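Local atomic coordinates of activator of 2-hydroxyisocaproyl-CoA dehydratase (Clostridium difficile, PDB entry 4EHT), a protein that transfers one electron, coupled to ATP hydrolysis, from the [4Fe-4S] cluster of its homodimer to 2-hydroxyisocaproyl-CoA dehydratase in leucine fermentation. Residues D134-I139 with V166-E171. Residues are numbered along the deposited sequence; the frame is centred on the assembly and turned at random.
Sequences DVMAKI and VFAESE. With ADP (adenosine-5'-diphosphate), chain D.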
loop_
_atom_site.group_PDB
_atom_site.type_symbol
_atom_site.label_atom_id
_atom_site.label_comp_id
_atom_site.label_asym_id
_atom_site.label_seq_id
_atom_site.Cartn_x
_atom_site.Cartn_y
_atom_site.Cartn_z
ATOM N N ASP A 134 -6.635 8.720 5.989
ATOM C CA ASP A 134 -6.200 10.061 5.635
ATOM C C ASP A 134 -6.262 10.243 4.119
ATOM O O ASP A 134 -6.795 11.244 3.631
ATOM C CB ASP A 134 -4.797 10.340 6.213
ATOM C CG ASP A 134 -4.764 10.251 7.759
ATOM O OD1 ASP A 134 -5.848 10.251 8.413
ATOM O OD2 ASP A 134 -3.646 10.178 8.324
ATOM N N VAL A 135 -5.775 9.253 3.372
ATOM C CA VAL A 135 -5.898 9.250 1.908
ATOM C C VAL A 135 -7.351 9.283 1.422
ATOM O O VAL A 135 -7.694 10.037 0.506
ATOM C CB VAL A 135 -5.209 8.006 1.290
ATOM C CG1 VAL A 135 -5.673 7.780 -0.152
ATOM C CG2 VAL A 135 -3.693 8.162 1.344
ATOM N N MET A 136 -8.206 8.453 2.015
ATOM C CA MET A 136 -9.614 8.397 1.590
ATOM C C MET A 136 -10.391 9.674 1.921
ATOM O O MET A 136 -11.236 10.129 1.131
ATOM C CB MET A 136 -10.327 7.213 2.238
ATOM C CG MET A 136 -9.811 5.870 1.796
ATOM S SD MET A 136 -9.859 5.706 0.003
ATOM C CE MET A 136 -9.343 4.002 -0.169
ATOM N N ALA A 137 -10.116 10.240 3.086
ATOM C CA ALA A 137 -10.797 11.454 3.523
ATOM C C ALA A 137 -10.454 12.598 2.584
ATOM O O ALA A 137 -11.316 13.393 2.226
ATOM C CB ALA A 137 -10.414 11.796 4.947
ATOM N N LYS A 138 -9.192 12.670 2.173
ATOM C CA LYS A 138 -8.776 13.639 1.159
ATOM C C LYS A 138 -9.588 13.477 -0.117
ATOM O O LYS A 138 -10.027 14.457 -0.709
ATOM C CB LYS A 138 -7.292 13.484 0.823
ATOM C CG LYS A 138 -6.344 14.166 1.785
ATOM C CD LYS A 138 -4.929 14.151 1.230
ATOM C CE LYS A 138 -3.905 14.613 2.255
ATOM N NZ LYS A 138 -3.801 13.684 3.418
ATOM N N ILE A 139 -9.780 12.237 -0.542
ATOM C CA ILE A 139 -10.469 11.961 -1.797
ATOM C C ILE A 139 -11.950 12.307 -1.743
ATOM O O ILE A 139 -12.492 12.862 -2.699
ATOM C CB ILE A 139 -10.339 10.487 -2.194
ATOM C CG1 ILE A 139 -8.898 10.177 -2.593
ATOM C CG2 ILE A 139 -11.280 10.163 -3.360
ATOM C CD1 ILE A 139 -8.573 8.719 -2.543
ATOM N N VAL A 166 -3.966 1.830 -2.595
ATOM C CA VAL A 166 -3.955 2.445 -3.912
ATOM C C VAL A 166 -5.107 1.933 -4.777
ATOM O O VAL A 166 -5.825 2.712 -5.384
ATOM C CB VAL A 166 -2.600 2.218 -4.639
ATOM C CG1 VAL A 166 -2.604 2.918 -5.965
ATOM C CG2 VAL A 166 -1.428 2.731 -3.753
ATOM N N PHE A 167 -5.309 0.628 -4.818
ATOM C CA PHE A 167 -6.383 0.086 -5.649
ATOM C C PHE A 167 -7.757 0.448 -5.094
ATOM O O PHE A 167 -8.671 0.737 -5.844
ATOM C CB PHE A 167 -6.247 -1.434 -5.807
ATOM C CG PHE A 167 -5.005 -1.858 -6.577
ATOM C CD1 PHE A 167 -4.534 -1.107 -7.646
ATOM C CD2 PHE A 167 -4.313 -2.998 -6.211
ATOM C CE1 PHE A 167 -3.370 -1.497 -8.358
ATOM C CE2 PHE A 167 -3.149 -3.405 -6.917
ATOM C CZ PHE A 167 -2.681 -2.646 -7.982
ATOM N N ALA A 168 -7.881 0.435 -3.774
ATOM C CA ALA A 168 -9.118 0.818 -3.093
ATOM C C ALA A 168 -9.475 2.265 -3.392
ATOM O O ALA A 168 -10.640 2.602 -3.556
ATOM C CB ALA A 168 -8.983 0.614 -1.574
ATOM N N GLU A 169 -8.459 3.114 -3.467
ATOM C CA GLU A 169 -8.646 4.522 -3.796
ATOM C C GLU A 169 -9.359 4.677 -5.150
ATOM O O GLU A 169 -10.282 5.481 -5.300
ATOM C CB GLU A 169 -7.281 5.219 -3.780
ATOM C CG GLU A 169 -7.223 6.569 -4.440
ATOM C CD GLU A 169 -5.892 7.263 -4.190
ATOM O OE1 GLU A 169 -5.115 6.775 -3.338
ATOM O OE2 GLU A 169 -5.619 8.289 -4.851
ATOM N N SER A 170 -8.956 3.883 -6.131
ATOM C CA SER A 170 -9.625 3.916 -7.426
ATOM C C SER A 170 -11.090 3.493 -7.332
ATOM O O SER A 170 -11.947 4.034 -8.030
ATOM C CB SER A 170 -8.885 3.021 -8.411
ATOM O OG SER A 170 -7.596 3.555 -8.648
ATOM N N GLU A 171 -11.390 2.519 -6.484
ATOM C CA GLU A 171 -12.784 2.093 -6.316
ATOM C C GLU A 171 -13.624 3.197 -5.702
ATOM O O GLU A 171 -14.769 3.398 -6.086
ATOM C CB GLU A 171 -12.878 0.861 -5.426
ATOM C CG GLU A 171 -12.102 -0.314 -5.950
ATOM C CD GLU A 171 -12.379 -1.550 -5.164
ATOM O OE1 GLU A 171 -13.552 -1.783 -4.809
ATOM O OE2 GLU A 171 -11.427 -2.276 -4.859
HETATM P PB ADP D . 1.304 7.841 15.929
HETATM O O1B ADP D . 1.885 9.184 15.615
HETATM O O2B ADP D . 1.835 6.696 15.110
HETATM O O3B ADP D . 1.295 7.462 17.390
HETATM P PA ADP D . -1.513 8.329 16.470
HETATM O O1A ADP D . -1.214 9.682 17.048
HETATM O O2A ADP D . -1.838 7.193 17.393
HETATM O O3A ADP D . -0.263 7.959 15.482
HETATM O "O5'" ADP D . -2.714 8.502 15.443
HETATM C "C5'" ADP D . -2.577 9.314 14.296
HETATM C "C4'" ADP D . -3.805 9.074 13.428
HETATM O "O4'" ADP D . -5.018 9.390 14.122
HETATM C "C3'" ADP D . -3.753 9.963 12.193
HETATM O "O3'" ADP D . -3.781 9.137 11.032
HETATM C "C2'" ADP D . -4.988 10.837 12.325
HETATM O "O2'" ADP D . -5.613 11.204 11.099
HETATM C "C1'" ADP D . -5.914 10.025 13.209
HETATM N N9 ADP D . -6.782 10.962 13.928
HETATM C C8 ADP D . -6.305 11.983 14.669
HETATM N N7 ADP D . -7.325 12.682 15.225
HETATM C C5 ADP D . -8.483 12.105 14.829
HETATM C C6 ADP D . -9.920 12.369 15.059
HETATM N N6 ADP D . -10.282 13.414 15.848
HETATM N N1 ADP D . -10.830 11.540 14.478
HETATM C C2 ADP D . -10.421 10.513 13.694
HETATM N N3 ADP D . -9.120 10.224 13.432
HETATM C C4 ADP D . -8.119 10.970 13.963
#
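Between the nucleotide pocket and the [4Fe-4S] end of this actin-like (ASKHA) ATPase, two nearly parallel helices pack through Met-136 and Glu-169, whose CA atoms lie 6.7 Å apart. The axes of 134-139 and 166-171 run 10.6 Å from each other at -23°, a spacing bridged by long side chains with no hydrogen bond across. Met-136 spans the gap with a chain bent at chi2 (-55°), and CE ends up over the backbone of the second helix, 3.5 Å from Glu-169 N. The same methyl rests 3.7 Å from CB of Ala-168, while SD passes close to CA of Glu-169; Val-172, one turn on, adds to the wall around this buried thioether. Glu-169 leaves its helix with CG anti to the backbone N (chi1 164°) and stays extended, crossing the side chains of Val-135 and Ile-139 at roughly a right angle. Its carboxylate thus lies against methyl groups; the end of Ile-139 rests on the Glu-169 chain, though the modelled spacing there is too tight to be taken literally. Further along helix 165-177, Ile-139 also meets Ile-173 and Leu-176, which continue the apolar seam. The helix of 134-139 has the nucleotide at its other flank: both carboxylate oxygens of Asp-134 take a ribose hydroxyl of ADP, OD1 from O2' at 2.9 Å and OD2 from O3', a paired grip that fixes the sugar. On the far helix, the side chain of Ala-168 is about 8 Å from the iron-sulfur cluster, and Ser-170 OG is hydrogen-bonded to Arg-131 of the second subunit. The seam therefore joins the helix holding the ribose ligand Asp-134 to the one that begins just after the cluster ligand Cys-164. At the tip of Glu-169, OE1 lies 3.4 Å from CG1 of Val-135.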